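Local structure of putative acetyl/propionyl-CoA carboxylase, alpha subunit (Methylibium petroleiphilum, 2O1Q) at residues 12-17 and 34-39; 17-22 and 48-53; 26-31 and 54-59; 118-123 and 131-136. The protein is a zinc-binding cupin-fold protein that is probably a dioxygenase acting on acetylacetone or a related compound. One frame throughout, in Å; residues are numbered along the deposited sequence. Where two conformers were deposited one is given.

Contact 1: 12-17 and 34-39; sequences VQMDQV and KLLHVS
The flat carbonyl group of Met-14 is approached from opposite faces, on one by the ammonium of Lys-34 and on the other by the backbone N of Val-17, which closes a short 3-10 turn. Lys-34 NZ lies 2.8 Å from Met-14 O, well above the carbonyl plane, and 2.7 Å from Val-17 O, which it meets more nearly end-on (C=O...donor angle 159°). The His-37 ring takes Ser-39 OG at its edge, in plane, 2.6 Å from His-37 NE2, and stacks against Tyr-95 of the second subunit. Fully extended beyond CG, the lysine slides past Val-17 in the opposite direction, its CD 4.0 Å from Val-17 CG1. Beside these contacts, Leu-36 CD2 packs on Met-14 CG (3.9 Å), the two side chains crossing at about a right angle. Strand 32-39 has a classic beta bulge at Leu-36 and His-37, both opposite Thr-46. Val-12 pairs antiparallel with a strand of the second subunit. Lys-34 is buried, and within the contact its nearest carboxylate atom, Asp-15 OD1, is 6.9 Å from NZ; its charge is therefore probably stabilised by the two carbonyl dipoles and by a cation-pi contact with Trp-19 rather than by an ion pair with Asp-15.

Contact 2: 17-22 and 48-53; sequences VDWKPF and IFDCPA
Trp-19 and Phe-22 make an aromatic and apolar contact with strand 44-51, without a hydrogen bond between the segments, by reaching across strand 32-39, which separates strands 20-21 and 44-51 in the cupin sheet. The six-membered ring of Trp-19 lies over Asp-50, whose CB makes a CH-pi contact 3.6 Å from the ring centroid and 11° off its normal. Ile-48 O approaches the edge of the same ring, 3.7 Å from Trp-19 CZ3, and Ile-48 CG2 touches Trp-19 CH2 at 4.1 Å. The carboxylate of Asp-50, carried opposite the backbone N (chi1 -179°), is engaged in a salt bridge with Arg-32. Phe-49 presents its edge to the face of Phe-22 in an offset edge-to-face pair, the centroids 5.7 Å apart and the planes at 68°. Replacing Trp-19 by an alanine would probably leave Asp-50 CB without the ring over it and open a gap beside Ile-48 CG2. Around the contact, Trp-19 also rests on Arg-32 of strand 32-39 and Glu-112 of strand 110-118; Phe-49 stacks on Phe-113 of that second strand, and Lys-20 makes a cation-pi contact with Trp-143 of helix 136-144.

Contact 3: 26-31 and 54-59; sequences FSTGGI and GSSFAA
Ser-27 and Thr-28 pair with Phe-57 and Ser-56 in an antiparallel sheet of the cupin fold, strand 27-28 lying alongside strand 55-62, which carries the zinc ligands His-60 and His-62 further along. Backbone hydrogen bonds form the first group. Thr-28 and Ser-56 are the hydrogen-bonded pair, with Thr-28 N 2.9 Å from Ser-56 O and Ser-56 N 3.1 Å from Thr-28 O; Ser-27 and Phe-57 form the adjoining non-hydrogen-bonded pair. One residue further on, Ala-58 N donates almost straight (175°) to Phe-26 O at 2.9 Å, although it stands well above that carbonyl plane. Polar side chains and water come next. On the face that carries Ser-56, a water bridges Ser-56 OG and Gly-54 O, both 2.7 Å from its oxygen, and also reaches Thr-28 OG1 in one of the two conformers of that residue. Ser-55 OG instead bonds to Pro-52 O, while Ser-55 CB rests against Ile-31 CG1. Gly-29 suits its site on two counts: a CB would clash with Ser-55 CA, and at these backbone angles it would also press on the preceding carbonyl O. The apolar group lies on the opposite face, where Phe-57 also meets Phe-22 edge-to-face. Ile-31, its CG1 turned opposite the carbonyl carbon (chi1 -63°), sets CD1 over the centre of the Phe-57 ring, 3.7 Å from the centroid and 12° off the normal.

Contact 4: 118-123 and 131-136; sequences LGPLTF and IAVIGW
Pro-120 packs its ring against Val-133, with Pro-120 CG only 3.5 Å from Val-133 CG1, tighter than usual for two carbons. The valine branch gets there by standing opposite its own backbone N (chi1 -178°). Pro-120 CB also lies against Gly-135, the N-cap of helix 136-144, where a side chain on the glycine would be tight against the proline. Next, Leu-121 forms a hydrogen-bonded pair with Ile-134: Leu-121 N is 2.8 Å from Ile-134 O, and Ile-134 N is 2.8 Å from Leu-121 O. The side chain of Leu-121 rests on the zinc ligands His-60 and His-62. Thr-122 and Val-133, a non-hydrogen-bonded pair, point the same way side by side, with Thr-122 OG1 4.0 Å from Val-133 CG2; both pack on Val-133 of the fourth subunit. These residues belong to the beta hairpin of strands 121-124 and 130-134, whose second strand has a classic beta bulge where Ile-131 and Ala-132 both face Phe-123. Phe-123 N bonds to Ala-132 O at 2.8 Å, nearly in line with the C=O bond, and Phe-123 O accepts from Ile-131 N at 2.7 Å and weakly from Ala-132 N. The ring of Phe-123 stacks with that of Phe-26 and turns its edge to Ile-134 CB, and its CD1 lies 3.9 Å from Ile-134 CG1. A serine in place of Phe-123 would probably leave Ile-134 without this apolar neighbour and the ring of Phe-26 without its stacking partner.

Along the chain the segments of contacts 1, 2 and 3 alternate, so their connections interlace, whereas contact 4 opens only after the others have closed. Contacts 1 and 2 share Val-17 and both reach one antiparallel sheet, through strands 32-39, 20-21 and 44-51, their centres about 12 Å apart. The centres of contacts 2 and 3 are about 11 Å apart, and the backbones of Phe-22 and Ile-31 tie them together. Contact 3 belongs to a second sheet, in which strand 55-62 also borders strand 121-124 of contact 4; the centres of contacts 3 and 4 are about 16 Å apart. Contacts 2 and 4 lie on opposite sides of the chain's centre. The two sheets are consistent with a cupin barrel. Contacts 1, 2 and 4 adjoin neighbouring subunits.

Contact 1: 12-17 and 34-39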
loop_
_atom_site.group_PDB
_atom_site.type_symbol
_atom_site.label_atom_id
_atom_site.label_comp_id
_atom_site.label_asym_id
_atom_site.label_seq_id
_atom_site.Cartn_x
_atom_site.Cartn_y
_atom_site.Cartn_z
ATOM N N VAL A 12 -12.806 -6.807 16.592
ATOM C CA VAL A 12 -13.349 -8.146 16.561
ATOM C C VAL A 12 -12.933 -8.876 17.832
ATOM O O VAL A 12 -11.714 -9.033 18.068
ATOM C CB VAL A 12 -12.828 -8.997 15.342
ATOM C CG1 VAL A 12 -13.291 -10.476 15.445
ATOM C CG2 VAL A 12 -13.223 -8.340 14.040
ATOM N N GLN A 13 -13.908 -9.345 18.598
ATOM C CA GLN A 13 -13.637 -10.197 19.735
ATOM C C GLN A 13 -13.508 -11.636 19.239
ATOM O O GLN A 13 -14.475 -12.297 18.925
ATOM C CB GLN A 13 -14.776 -10.039 20.736
ATOM C CG GLN A 13 -14.558 -10.690 22.078
ATOM C CD GLN A 13 -13.317 -10.128 22.750
ATOM O OE1 GLN A 13 -13.247 -8.922 22.977
ATOM N NE2 GLN A 13 -12.322 -10.976 23.008
HETATM N N MSE A 14 -12.280 -12.067 19.074
HETATM C CA MSE A 14 -11.970 -13.235 18.266
HETATM C C MSE A 14 -12.535 -14.523 18.861
HETATM O O MSE A 14 -12.965 -15.378 18.094
HETATM C CB MSE A 14 -10.450 -13.336 18.052
HETATM C CG MSE A 14 -9.885 -12.162 17.207
HETATM SE SE MSE A 14 -8.025 -11.959 17.367
HETATM C CE MSE A 14 -7.747 -13.711 16.765
ATOM N N ASP A 15 -12.617 -14.640 20.186
ATOM C CA ASP A 15 -13.203 -15.808 20.806
ATOM C C ASP A 15 -14.723 -15.801 20.804
ATOM O O ASP A 15 -15.318 -16.745 21.312
ATOM C CB ASP A 15 -12.679 -16.007 22.224
ATOM C CG ASP A 15 -12.802 -14.818 23.082
ATOM O OD1 ASP A 15 -13.004 -13.698 22.594
ATOM O OD2 ASP A 15 -12.619 -15.008 24.298
ATOM N N GLN A 16 -15.362 -14.811 20.210
ATOM C CA GLN A 16 -16.788 -14.852 20.027
ATOM C C GLN A 16 -17.105 -15.013 18.561
ATOM O O GLN A 16 -18.240 -14.799 18.139
ATOM C CB GLN A 16 -17.454 -13.616 20.587
ATOM C CG GLN A 16 -17.307 -13.479 22.080
ATOM C CD GLN A 16 -17.797 -12.169 22.547
ATOM O OE1 GLN A 16 -18.220 -11.337 21.748
ATOM N NE2 GLN A 16 -17.715 -11.939 23.841
ATOM N N VAL A 17 -16.124 -15.473 17.802
ATOM C CA VAL A 17 -16.286 -15.735 16.386
ATOM C C VAL A 17 -15.918 -17.202 16.261
ATOM O O VAL A 17 -14.895 -17.598 16.755
ATOM C CB VAL A 17 -15.349 -14.829 15.554
ATOM C CG1 VAL A 17 -15.265 -15.298 14.078
ATOM C CG2 VAL A 17 -15.779 -13.313 15.669
ATOM N N LYS A 34 -10.590 -17.890 10.712
ATOM C CA LYS A 34 -11.497 -16.750 11.011
ATOM C C LYS A 34 -10.941 -15.649 10.147
ATOM O O LYS A 34 -9.772 -15.282 10.289
ATOM C CB LYS A 34 -11.454 -16.367 12.470
ATOM C CG LYS A 34 -11.854 -17.521 13.381
ATOM C CD LYS A 34 -11.797 -17.113 14.848
ATOM C CE LYS A 34 -12.075 -18.298 15.730
ATOM N NZ LYS A 34 -12.198 -17.928 17.178
ATOM N N LEU A 35 -11.780 -15.104 9.275
ATOM C CA LEU A 35 -11.476 -13.867 8.613
ATOM C C LEU A 35 -11.696 -12.713 9.567
ATOM O O LEU A 35 -12.715 -12.621 10.190
ATOM C CB LEU A 35 -12.340 -13.678 7.375
ATOM C CG LEU A 35 -12.064 -12.450 6.503
ATOM C CD1 LEU A 35 -10.629 -12.553 6.001
ATOM C CD2 LEU A 35 -13.061 -12.383 5.359
ATOM N N LEU A 36 -10.696 -11.845 9.675
ATOM C CA LEU A 36 -10.710 -10.777 10.658
ATOM C C LEU A 36 -10.987 -9.420 10.025
ATOM O O LEU A 36 -11.668 -8.556 10.622
ATOM C CB LEU A 36 -9.393 -10.745 11.388
ATOM C CG LEU A 36 -9.084 -11.992 12.231
ATOM C CD1 LEU A 36 -7.632 -11.885 12.764
ATOM C CD2 LEU A 36 -10.134 -12.226 13.334
ATOM N N HIS A 37 -10.529 -9.235 8.795
ATOM C CA HIS A 37 -10.651 -7.917 8.157
ATOM C C HIS A 37 -10.441 -8.019 6.662
ATOM O O HIS A 37 -9.573 -8.787 6.189
ATOM C CB HIS A 37 -9.659 -6.912 8.762
ATOM C CG HIS A 37 -9.584 -5.609 8.023
ATOM N ND1 HIS A 37 -10.468 -4.579 8.232
ATOM C CD2 HIS A 37 -8.722 -5.182 7.084
ATOM C CE1 HIS A 37 -10.182 -3.588 7.401
ATOM N NE2 HIS A 37 -9.103 -3.921 6.714
ATOM N N VAL A 38 -11.162 -7.221 5.906
ATOM C CA VAL A 38 -10.840 -6.953 4.517
ATOM C C VAL A 38 -10.799 -5.436 4.293
ATOM O O VAL A 38 -11.677 -4.739 4.836
ATOM C CB VAL A 38 -11.783 -7.653 3.506
ATOM C CG1 VAL A 38 -11.753 -9.192 3.680
ATOM C CG2 VAL A 38 -13.209 -7.031 3.528
ATOM N N SER A 39 -9.905 -4.984 3.420
ATOM C CA SER A 39 -9.732 -3.616 3.002
ATOM C C SER A 39 -10.058 -3.550 1.513
ATOM O O SER A 39 -9.206 -3.924 0.667
ATOM C CB SER A 39 -8.308 -3.178 3.189
ATOM O OG SER A 39 -8.065 -2.827 4.560
#

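Contact 2: 17-22 and 48-53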
loop_
_atom_site.group_PDB
_atom_site.type_symbol
_atom_site.label_atom_id
_atom_site.label_comp_id
_atom_site.label_asym_id
_atom_site.label_seq_id
_atom_site.Cartn_x
_atom_site.Cartn_y
_atom_site.Cartn_z
ATOM N N VAL A 17 -16.124 -15.473 17.802
ATOM C CA VAL A 17 -16.286 -15.735 16.386
ATOM C C VAL A 17 -15.918 -17.202 16.261
ATOM O O VAL A 17 -14.895 -17.598 16.755
ATOM C CB VAL A 17 -15.349 -14.829 15.554
ATOM C CG1 VAL A 17 -15.265 -15.298 14.078
ATOM C CG2 VAL A 17 -15.779 -13.313 15.669
ATOM N N ASP A 18 -16.787 -18.012 15.648
ATOM C CA ASP A 18 -16.518 -19.432 15.438
ATOM C C ASP A 18 -15.517 -19.654 14.314
ATOM O O ASP A 18 -15.579 -18.977 13.271
ATOM C CB ASP A 18 -17.795 -20.186 15.074
ATOM C CG ASP A 18 -18.652 -20.489 16.274
ATOM O OD1 ASP A 18 -18.080 -20.786 17.342
ATOM O OD2 ASP A 18 -19.881 -20.420 16.146
ATOM N N TRP A 19 -14.645 -20.638 14.500
ATOM C CA TRP A 19 -13.831 -21.151 13.414
ATOM C C TRP A 19 -14.740 -21.706 12.331
ATOM O O TRP A 19 -15.814 -22.258 12.610
ATOM C CB TRP A 19 -12.913 -22.278 13.904
ATOM C CG TRP A 19 -11.834 -21.904 14.906
ATOM C CD1 TRP A 19 -11.862 -22.106 16.274
ATOM C CD2 TRP A 19 -10.631 -21.214 14.637
ATOM N NE1 TRP A 19 -10.722 -21.621 16.849
ATOM C CE2 TRP A 19 -9.940 -21.075 15.872
ATOM C CE3 TRP A 19 -10.036 -20.733 13.469
ATOM C CZ2 TRP A 19 -8.726 -20.434 15.963
ATOM C CZ3 TRP A 19 -8.846 -20.166 13.563
ATOM C CH2 TRP A 19 -8.212 -19.975 14.787
ATOM N N LYS A 20 -14.325 -21.566 11.091
ATOM C CA LYS A 20 -14.971 -22.163 9.923
ATOM C C LYS A 20 -13.961 -23.062 9.209
ATOM O O LYS A 20 -12.787 -22.804 9.202
ATOM C CB LYS A 20 -15.525 -21.094 8.929
ATOM C CG LYS A 20 -16.725 -20.278 9.398
ATOM C CD LYS A 20 -17.417 -19.576 8.231
ATOM C CE LYS A 20 -18.663 -18.841 8.670
ATOM N NZ LYS A 20 -18.294 -17.579 9.352
ATOM N N PRO A 21 -14.425 -24.142 8.589
ATOM C CA PRO A 21 -13.480 -24.923 7.794
ATOM C C PRO A 21 -12.915 -24.091 6.621
ATOM O O PRO A 21 -13.642 -23.324 5.963
ATOM C CB PRO A 21 -14.305 -26.124 7.317
ATOM C CG PRO A 21 -15.595 -26.073 8.095
ATOM C CD PRO A 21 -15.787 -24.685 8.566
ATOM N N PHE A 22 -11.597 -24.172 6.406
ATOM C CA PHE A 22 -10.975 -23.523 5.300
ATOM C C PHE A 22 -11.259 -24.392 4.060
ATOM O O PHE A 22 -11.266 -25.633 4.152
ATOM C CB PHE A 22 -9.456 -23.358 5.545
ATOM C CG PHE A 22 -8.813 -22.460 4.578
ATOM C CD1 PHE A 22 -9.031 -21.105 4.648
ATOM C CD2 PHE A 22 -8.102 -22.972 3.495
ATOM C CE1 PHE A 22 -8.511 -20.259 3.708
ATOM C CE2 PHE A 22 -7.591 -22.136 2.554
ATOM C CZ PHE A 22 -7.793 -20.783 2.651
ATOM N N ILE A 48 -6.884 -15.444 10.750
ATOM C CA ILE A 48 -6.145 -16.360 11.642
ATOM C C ILE A 48 -6.570 -17.775 11.309
ATOM O O ILE A 48 -7.679 -17.993 10.793
ATOM C CB ILE A 48 -6.328 -16.005 13.144
ATOM C CG1 ILE A 48 -5.401 -16.807 14.013
ATOM C CG2 ILE A 48 -7.812 -16.071 13.482
ATOM C CD1 ILE A 48 -5.227 -16.212 15.453
ATOM N N PHE A 49 -5.609 -18.679 11.405
ATOM C CA PHE A 49 -5.749 -20.072 11.014
ATOM C C PHE A 49 -5.375 -21.015 12.136
ATOM O O PHE A 49 -4.408 -20.773 12.863
ATOM C CB PHE A 49 -4.849 -20.368 9.822
ATOM C CG PHE A 49 -5.121 -19.478 8.610
ATOM C CD1 PHE A 49 -4.579 -18.221 8.532
ATOM C CD2 PHE A 49 -5.969 -19.891 7.586
ATOM C CE1 PHE A 49 -4.814 -17.420 7.457
ATOM C CE2 PHE A 49 -6.194 -19.081 6.513
ATOM C CZ PHE A 49 -5.652 -17.850 6.456
ATOM N N ASP A 50 -6.125 -22.096 12.179
ATOM C CA ASP A 50 -5.964 -23.188 13.145
ATOM C C ASP A 50 -5.678 -24.409 12.293
ATOM O O ASP A 50 -6.533 -24.857 11.541
ATOM C CB ASP A 50 -7.244 -23.375 13.946
ATOM C CG ASP A 50 -7.123 -24.474 14.964
ATOM O OD1 ASP A 50 -6.110 -24.485 15.682
ATOM O OD2 ASP A 50 -8.021 -25.307 15.038
ATOM N N CYS A 51 -4.485 -24.965 12.428
ATOM C CA CYS A 51 -3.996 -25.923 11.479
ATOM C C CYS A 51 -3.559 -27.170 12.183
ATOM O O CYS A 51 -2.571 -27.156 12.904
ATOM C CB CYS A 51 -2.819 -25.346 10.735
ATOM S SG CYS A 51 -3.018 -23.762 9.923
ATOM N N PRO A 52 -4.279 -28.263 11.962
ATOM C CA PRO A 52 -3.929 -29.523 12.583
ATOM C C PRO A 52 -2.560 -29.988 12.148
ATOM O O PRO A 52 -2.143 -29.647 11.084
ATOM C CB PRO A 52 -4.991 -30.475 12.071
ATOM C CG PRO A 52 -6.121 -29.561 11.813
ATOM C CD PRO A 52 -5.542 -28.397 11.243
ATOM N N ALA A 53 -1.920 -30.763 12.996
ATOM C CA ALA A 53 -0.688 -31.439 12.593
ATOM C C ALA A 53 -0.937 -32.236 11.328
ATOM O O ALA A 53 -1.980 -32.920 11.213
ATOM C CB ALA A 53 -0.255 -32.357 13.692
#

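Contact 3: 26-31 and 54-59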
loop_
_atom_site.group_PDB
_atom_site.type_symbol
_atom_site.label_atom_id
_atom_site.label_comp_id
_atom_site.label_asym_id
_atom_site.label_seq_id
_atom_site.Cartn_x
_atom_site.Cartn_y
_atom_site.Cartn_z
ATOM N N PHE A 26 -8.255 -25.624 -1.414
ATOM C CA PHE A 26 -6.999 -24.897 -1.242
ATOM C C PHE A 26 -6.200 -25.349 -0.020
ATOM O O PHE A 26 -5.226 -24.699 0.353
ATOM C CB PHE A 26 -7.280 -23.375 -1.146
ATOM C CG PHE A 26 -8.020 -22.804 -2.345
ATOM C CD1 PHE A 26 -7.544 -22.986 -3.607
ATOM C CD2 PHE A 26 -9.156 -22.023 -2.174
ATOM C CE1 PHE A 26 -8.215 -22.466 -4.717
ATOM C CE2 PHE A 26 -9.836 -21.492 -3.270
ATOM C CZ PHE A 26 -9.359 -21.722 -4.551
ATOM N N SER A 27 -6.568 -26.479 0.575
ATOM C CA SER A 27 -5.876 -26.978 1.748
ATOM C C SER A 27 -6.232 -28.400 1.984
ATOM O O SER A 27 -7.183 -28.907 1.397
ATOM C CB SER A 27 -6.306 -26.194 2.971
ATOM O OG SER A 27 -7.686 -26.432 3.285
ATOM N N THR A 28 -5.437 -29.074 2.809
ATOM C CA THR A 28 -5.765 -30.427 3.245
ATOM C C THR A 28 -5.497 -30.513 4.740
ATOM O O THR A 28 -4.759 -29.707 5.298
ATOM C CB THR A 28 -4.975 -31.538 2.500
ATOM O OG1 THR A 28 -3.825 -31.962 3.250
ATOM C CG2 THR A 28 -4.574 -31.115 1.101
ATOM N N GLY A 29 -6.139 -31.459 5.401
ATOM C CA GLY A 29 -5.774 -31.831 6.734
ATOM C C GLY A 29 -6.555 -31.179 7.792
ATOM O O GLY A 29 -6.213 -31.315 8.959
ATOM N N GLY A 30 -7.601 -30.444 7.421
ATOM C CA GLY A 30 -8.511 -29.944 8.431
ATOM C C GLY A 30 -8.280 -28.537 8.950
ATOM O O GLY A 30 -8.655 -28.198 10.103
ATOM N N ILE A 31 -7.721 -27.678 8.118
ATOM C CA ILE A 31 -7.439 -26.311 8.483
ATOM C C ILE A 31 -8.777 -25.560 8.662
ATOM O O ILE A 31 -9.731 -25.758 7.875
ATOM C CB ILE A 31 -6.561 -25.619 7.401
ATOM C CG1 ILE A 31 -5.166 -26.311 7.288
ATOM C CG2 ILE A 31 -6.472 -24.109 7.668
ATOM C CD1 ILE A 31 -4.108 -25.632 6.370
ATOM N N GLY A 54 -0.027 -32.149 10.357
ATOM C CA GLY A 54 -0.219 -32.849 9.078
ATOM C C GLY A 54 -0.900 -32.041 7.985
ATOM O O GLY A 54 -1.031 -32.504 6.848
ATOM N N SER A 55 -1.417 -30.889 8.356
ATOM C CA SER A 55 -2.116 -30.055 7.393
ATOM C C SER A 55 -1.219 -29.181 6.483
ATOM O O SER A 55 -0.032 -29.002 6.727
ATOM C CB SER A 55 -3.203 -29.200 8.069
ATOM O OG SER A 55 -2.636 -28.238 8.911
ATOM N N SER A 56 -1.821 -28.727 5.399
ATOM C CA SER A 56 -1.102 -27.961 4.435
ATOM C C SER A 56 -1.990 -27.106 3.577
ATOM O O SER A 56 -3.157 -27.414 3.426
ATOM C CB SER A 56 -0.204 -28.823 3.519
ATOM O OG SER A 56 -0.996 -29.760 2.751
ATOM N N PHE A 57 -1.415 -26.077 2.943
ATOM C CA PHE A 57 -2.089 -25.311 1.917
ATOM C C PHE A 57 -1.655 -25.652 0.522
ATOM O O PHE A 57 -0.512 -26.047 0.327
ATOM C CB PHE A 57 -1.782 -23.870 2.127
ATOM C CG PHE A 57 -2.460 -23.272 3.299
ATOM C CD1 PHE A 57 -3.773 -22.856 3.242
ATOM C CD2 PHE A 57 -1.755 -23.065 4.464
ATOM C CE1 PHE A 57 -4.384 -22.209 4.356
ATOM C CE2 PHE A 57 -2.311 -22.478 5.535
ATOM C CZ PHE A 57 -3.656 -22.045 5.515
ATOM N N ALA A 58 -2.554 -25.507 -0.442
ATOM C CA ALA A 58 -2.231 -25.800 -1.818
ATOM C C ALA A 58 -1.205 -24.808 -2.332
ATOM O O ALA A 58 -1.082 -23.655 -1.844
ATOM C CB ALA A 58 -3.476 -25.761 -2.679
ATOM N N ALA A 59 -0.507 -25.222 -3.402
ATOM C CA ALA A 59 0.557 -24.375 -3.991
ATOM C C ALA A 59 0.040 -23.031 -4.423
ATOM O O ALA A 59 -1.023 -22.951 -5.039
ATOM C CB ALA A 59 1.195 -25.076 -5.193
HETATM O O HOH W 1 -1.069 -32.035 4.216
#

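Contact 4: 118-123 and 131-136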
loop_
_atom_site.group_PDB
_atom_site.type_symbol
_atom_site.label_atom_id
_atom_site.label_comp_id
_atom_site.label_asym_id
_atom_site.label_seq_id
_atom_site.Cartn_x
_atom_site.Cartn_y
_atom_site.Cartn_z
ATOM N N LEU A 118 -1.354 -8.475 1.430
ATOM C CA LEU A 118 -1.620 -7.376 0.528
ATOM C C LEU A 118 -1.832 -8.032 -0.810
ATOM O O LEU A 118 -0.931 -8.629 -1.421
ATOM C CB LEU A 118 -0.492 -6.338 0.479
ATOM C CG LEU A 118 -0.653 -5.197 -0.545
ATOM C CD1 LEU A 118 -1.986 -4.503 -0.420
ATOM C CD2 LEU A 118 0.465 -4.233 -0.407
ATOM N N GLY A 119 -3.068 -8.022 -1.222
ATOM C CA GLY A 119 -3.481 -8.551 -2.488
ATOM C C GLY A 119 -3.730 -10.054 -2.433
ATOM O O GLY A 119 -3.752 -10.694 -1.365
ATOM N N PRO A 120 -4.072 -10.628 -3.591
ATOM C CA PRO A 120 -4.459 -12.056 -3.581
ATOM C C PRO A 120 -3.360 -13.067 -3.586
ATOM O O PRO A 120 -2.182 -12.731 -3.652
ATOM C CB PRO A 120 -5.249 -12.204 -4.887
ATOM C CG PRO A 120 -4.721 -11.116 -5.818
ATOM C CD PRO A 120 -4.350 -9.966 -4.885
ATOM N N LEU A 121 -3.761 -14.312 -3.379
ATOM C CA LEU A 121 -2.900 -15.458 -3.615
ATOM C C LEU A 121 -3.289 -16.045 -4.969
ATOM O O LEU A 121 -4.507 -16.256 -5.249
ATOM C CB LEU A 121 -3.046 -16.518 -2.518
ATOM C CG LEU A 121 -2.840 -16.037 -1.087
ATOM C CD1 LEU A 121 -2.936 -17.186 -0.072
ATOM C CD2 LEU A 121 -1.539 -15.261 -0.975
ATOM N N THR A 122 -2.277 -16.359 -5.775
ATOM C CA THR A 122 -2.466 -17.108 -7.014
ATOM C C THR A 122 -2.191 -18.589 -6.711
ATOM O O THR A 122 -1.054 -18.984 -6.499
ATOM C CB THR A 122 -1.587 -16.608 -8.138
ATOM O OG1 THR A 122 -1.833 -15.207 -8.310
ATOM C CG2 THR A 122 -1.874 -17.377 -9.426
ATOM N N PHE A 123 -3.251 -19.390 -6.708
ATOM C CA PHE A 123 -3.073 -20.814 -6.582
ATOM C C PHE A 123 -2.700 -21.360 -7.944
ATOM O O PHE A 123 -3.322 -20.977 -8.949
ATOM C CB PHE A 123 -4.309 -21.517 -5.984
ATOM C CG PHE A 123 -4.506 -21.231 -4.508
ATOM C CD1 PHE A 123 -5.223 -20.090 -4.120
ATOM C CD2 PHE A 123 -3.975 -22.027 -3.550
ATOM C CE1 PHE A 123 -5.365 -19.751 -2.769
ATOM C CE2 PHE A 123 -4.119 -21.715 -2.183
ATOM C CZ PHE A 123 -4.827 -20.558 -1.806
ATOM N N ILE A 131 -4.541 -21.439 -11.350
ATOM C CA ILE A 131 -5.854 -22.049 -11.128
ATOM C C ILE A 131 -6.900 -21.026 -10.696
ATOM O O ILE A 131 -7.988 -20.973 -11.272
ATOM C CB ILE A 131 -5.809 -23.152 -10.036
ATOM C CG1 ILE A 131 -4.821 -24.243 -10.419
ATOM C CG2 ILE A 131 -7.233 -23.716 -9.825
ATOM C CD1 ILE A 131 -4.423 -25.145 -9.275
ATOM N N ALA A 132 -6.551 -20.202 -9.708
ATOM C CA ALA A 132 -7.519 -19.318 -9.039
ATOM C C ALA A 132 -6.712 -18.173 -8.439
ATOM O O ALA A 132 -5.633 -18.389 -7.886
ATOM C CB ALA A 132 -8.260 -20.052 -7.955
ATOM N N VAL A 133 -7.233 -16.970 -8.541
ATOM C CA VAL A 133 -6.676 -15.822 -7.879
ATOM C C VAL A 133 -7.605 -15.412 -6.770
ATOM O O VAL A 133 -8.684 -14.929 -7.028
ATOM C CB VAL A 133 -6.468 -14.667 -8.850
ATOM C CG1 VAL A 133 -5.831 -13.464 -8.105
ATOM C CG2 VAL A 133 -5.511 -15.152 -9.995
ATOM N N ILE A 134 -7.162 -15.589 -5.540
ATOM C CA ILE A 134 -8.025 -15.538 -4.372
ATOM C C ILE A 134 -7.594 -14.390 -3.474
ATOM O O ILE A 134 -6.521 -14.421 -2.898
ATOM C CB ILE A 134 -7.943 -16.909 -3.635
ATOM C CG1 ILE A 134 -8.543 -18.021 -4.506
ATOM C CG2 ILE A 134 -8.529 -16.872 -2.212
ATOM C CD1 ILE A 134 -10.009 -17.964 -4.626
ATOM N N GLY A 135 -8.447 -13.369 -3.397
ATOM C CA GLY A 135 -8.141 -12.240 -2.568
ATOM C C GLY A 135 -9.234 -11.817 -1.650
ATOM O O GLY A 135 -10.116 -12.596 -1.331
ATOM N N TRP A 136 -9.240 -10.535 -1.304
ATOM C CA TRP A 136 -10.126 -10.031 -0.224
ATOM C C TRP A 136 -11.574 -10.333 -0.427
ATOM O O TRP A 136 -12.250 -10.656 0.510
ATOM C CB TRP A 136 -9.946 -8.503 0.017
ATOM C CG TRP A 136 -10.526 -7.647 -1.004
ATOM C CD1 TRP A 136 -9.941 -7.254 -2.145
ATOM C CD2 TRP A 136 -11.845 -7.109 -1.016
ATOM N NE1 TRP A 136 -10.794 -6.498 -2.890
ATOM C CE2 TRP A 136 -11.979 -6.377 -2.204
ATOM C CE3 TRP A 136 -12.931 -7.164 -0.130
ATOM C CZ2 TRP A 136 -13.122 -5.721 -2.533
ATOM C CZ3 TRP A 136 -14.090 -6.507 -0.474
ATOM C CH2 TRP A 136 -14.166 -5.784 -1.655
#